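PDB 2P1G: putative xylanase from Bacteroides fragilis, which is of unproven function but probably hydrolyses glycosyl bonds, perhaps in the breakdown of xylan. Local coordinates for residues V189-I194 against L202-A207. Sequence-based numbering, arbitrary orientation.
Sequences VSHMGI and LHLLHA
I194 and L205 pair across a buried antiparallel β hairpin, strands 189-198 and 201-208, in the interior of the molecule. Two backbone bonds tie this hydrogen-bonded pair: I194 N to L205 O and L205 N to I194 O, both 2.7 Å. Their side chains lie on the same face, CB to CB 4.2 Å, where both also touch F46 of helix 43-54. From here the strands splay apart, the N-to-C directions of 191-194 and 202-207 standing 113° from each other, where a flat antiparallel pair would give 180°. Water 1 bridges the gap, donating to M192 O and accepting from A207 N at 3.0 Å. At G193 the approach is close, its CA 3.3 Å from L205 O, and the CD1 branch of L204 lies against its carbonyl carbon. The hairpin belongs to the main antiparallel sheet, consistent with an N-acetylmuramoyl-L-alanine amidase-like fold related to the CA-clan peptidases. Further back along the first strand, H191 points toward its partner strand, CG anti to the backbone nitrogen (chi1 -166°). There NE2 gives a weak but nearly straight bond to A207 O, 3.4 Å away at the ring edge. H206 ND1 donates back to L204 O from above the carbonyl plane.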
loop_
_atom_site.group_PDB
_atom_site.type_symbol
_atom_site.label_atom_id
_atom_site.label_comp_id
_atom_site.label_asym_id
_atom_site.label_seq_id
_atom_site.Cartn_x
_atom_site.Cartn_y
_atom_site.Cartn_z
ATOM N N VAL A 189 2.126 2.648 8.237
ATOM C CA VAL A 189 1.259 3.180 7.196
ATOM C C VAL A 189 -0.065 2.494 7.463
ATOM O O VAL A 189 -0.116 1.269 7.690
ATOM C CB VAL A 189 1.774 2.803 5.770
ATOM C CG1 VAL A 189 0.692 3.058 4.718
ATOM C CG2 VAL A 189 3.086 3.540 5.424
ATOM N N SER A 190 -1.145 3.264 7.482
ATOM C CA SER A 190 -2.436 2.696 7.799
ATOM C C SER A 190 -3.254 2.410 6.548
ATOM O O SER A 190 -4.146 1.569 6.577
ATOM C CB SER A 190 -3.200 3.637 8.701
ATOM O OG SER A 190 -3.336 4.875 8.071
ATOM N N HIS A 191 -2.937 3.091 5.452
ATOM C CA HIS A 191 -3.776 3.044 4.257
ATOM C C HIS A 191 -2.953 3.507 3.053
ATOM O O HIS A 191 -2.001 4.243 3.215
ATOM C CB HIS A 191 -4.936 4.020 4.467
ATOM C CG HIS A 191 -6.061 3.855 3.505
ATOM N ND1 HIS A 191 -6.634 4.923 2.850
ATOM C CD2 HIS A 191 -6.740 2.758 3.101
ATOM C CE1 HIS A 191 -7.607 4.487 2.069
ATOM N NE2 HIS A 191 -7.690 3.177 2.199
ATOM N N MET A 192 -3.316 3.045 1.859
ATOM C CA MET A 192 -2.703 3.537 0.619
ATOM C C MET A 192 -3.830 3.796 -0.390
ATOM O O MET A 192 -4.947 3.285 -0.265
ATOM C CB MET A 192 -1.773 2.490 -0.018
ATOM C CG MET A 192 -0.260 2.365 0.402
ATOM S SD MET A 192 0.641 1.252 -0.809
ATOM C CE MET A 192 -0.595 -0.009 -0.967
ATOM N N GLY A 193 -3.522 4.580 -1.404
ATOM C CA GLY A 193 -4.462 4.790 -2.518
ATOM C C GLY A 193 -3.721 5.455 -3.653
ATOM O O GLY A 193 -2.480 5.540 -3.631
ATOM N N ILE A 194 -4.472 5.947 -4.641
ATOM C CA ILE A 194 -3.868 6.558 -5.820
ATOM C C ILE A 194 -4.311 8.027 -5.895
ATOM O O ILE A 194 -5.519 8.331 -5.744
ATOM C CB ILE A 194 -4.299 5.792 -7.102
ATOM C CG1 ILE A 194 -3.851 4.327 -7.026
ATOM C CG2 ILE A 194 -3.718 6.489 -8.359
ATOM C CD1 ILE A 194 -4.542 3.430 -8.050
ATOM N N LEU A 202 -6.457 17.746 -4.626
ATOM C CA LEU A 202 -5.852 16.432 -4.561
ATOM C C LEU A 202 -6.758 15.513 -3.738
ATOM O O LEU A 202 -6.958 15.747 -2.531
ATOM C CB LEU A 202 -4.447 16.519 -3.925
ATOM C CG LEU A 202 -3.780 15.148 -3.663
ATOM C CD1 LEU A 202 -3.628 14.297 -4.939
ATOM C CD2 LEU A 202 -2.422 15.350 -3.001
ATOM N N HIS A 203 -7.312 14.494 -4.407
ATOM C CA HIS A 203 -8.135 13.446 -3.787
ATOM C C HIS A 203 -7.434 12.082 -3.842
ATOM O O HIS A 203 -6.363 11.943 -4.432
ATOM C CB HIS A 203 -9.502 13.359 -4.502
ATOM C CG HIS A 203 -10.399 14.531 -4.230
ATOM N ND1 HIS A 203 -11.519 14.440 -3.434
ATOM C CD2 HIS A 203 -10.320 15.828 -4.617
ATOM C CE1 HIS A 203 -12.095 15.631 -3.346
ATOM N NE2 HIS A 203 -11.386 16.490 -4.055
ATOM N N LEU A 204 -8.061 11.091 -3.226
ATOM C CA LEU A 204 -7.533 9.737 -3.179
ATOM C C LEU A 204 -8.524 8.765 -3.773
ATOM O O LEU A 204 -9.689 8.717 -3.361
ATOM C CB LEU A 204 -7.246 9.335 -1.724
ATOM C CG LEU A 204 -6.303 8.140 -1.563
ATOM C CD1 LEU A 204 -4.856 8.517 -1.903
ATOM C CD2 LEU A 204 -6.403 7.650 -0.119
ATOM N N LEU A 205 -8.050 8.004 -4.756
ATOM C CA LEU A 205 -8.766 6.876 -5.287
ATOM C C LEU A 205 -8.314 5.665 -4.458
ATOM O O LEU A 205 -7.128 5.353 -4.425
ATOM C CB LEU A 205 -8.405 6.704 -6.778
ATOM C CG LEU A 205 -8.843 5.400 -7.472
ATOM C CD1 LEU A 205 -10.379 5.198 -7.493
ATOM C CD2 LEU A 205 -8.253 5.343 -8.883
ATOM N N HIS A 206 -9.244 5.000 -3.770
ATOM C CA HIS A 206 -8.846 4.010 -2.789
ATOM C C HIS A 206 -9.959 3.022 -2.496
ATOM O O HIS A 206 -11.131 3.301 -2.775
ATOM C CB HIS A 206 -8.371 4.709 -1.498
ATOM C CG HIS A 206 -9.467 5.377 -0.710
ATOM N ND1 HIS A 206 -10.236 6.408 -1.212
ATOM C CD2 HIS A 206 -9.894 5.179 0.558
ATOM C CE1 HIS A 206 -11.095 6.807 -0.289
ATOM N NE2 HIS A 206 -10.900 6.082 0.798
ATOM N N ALA A 207 -9.586 1.853 -1.975
ATOM C CA ALA A 207 -10.575 0.899 -1.530
ATOM C C ALA A 207 -10.915 1.261 -0.099
ATOM O O ALA A 207 -10.061 1.201 0.775
ATOM C CB ALA A 207 -10.049 -0.525 -1.633
HETATM O O HOH W 1 -6.619 1.634 -1.708
#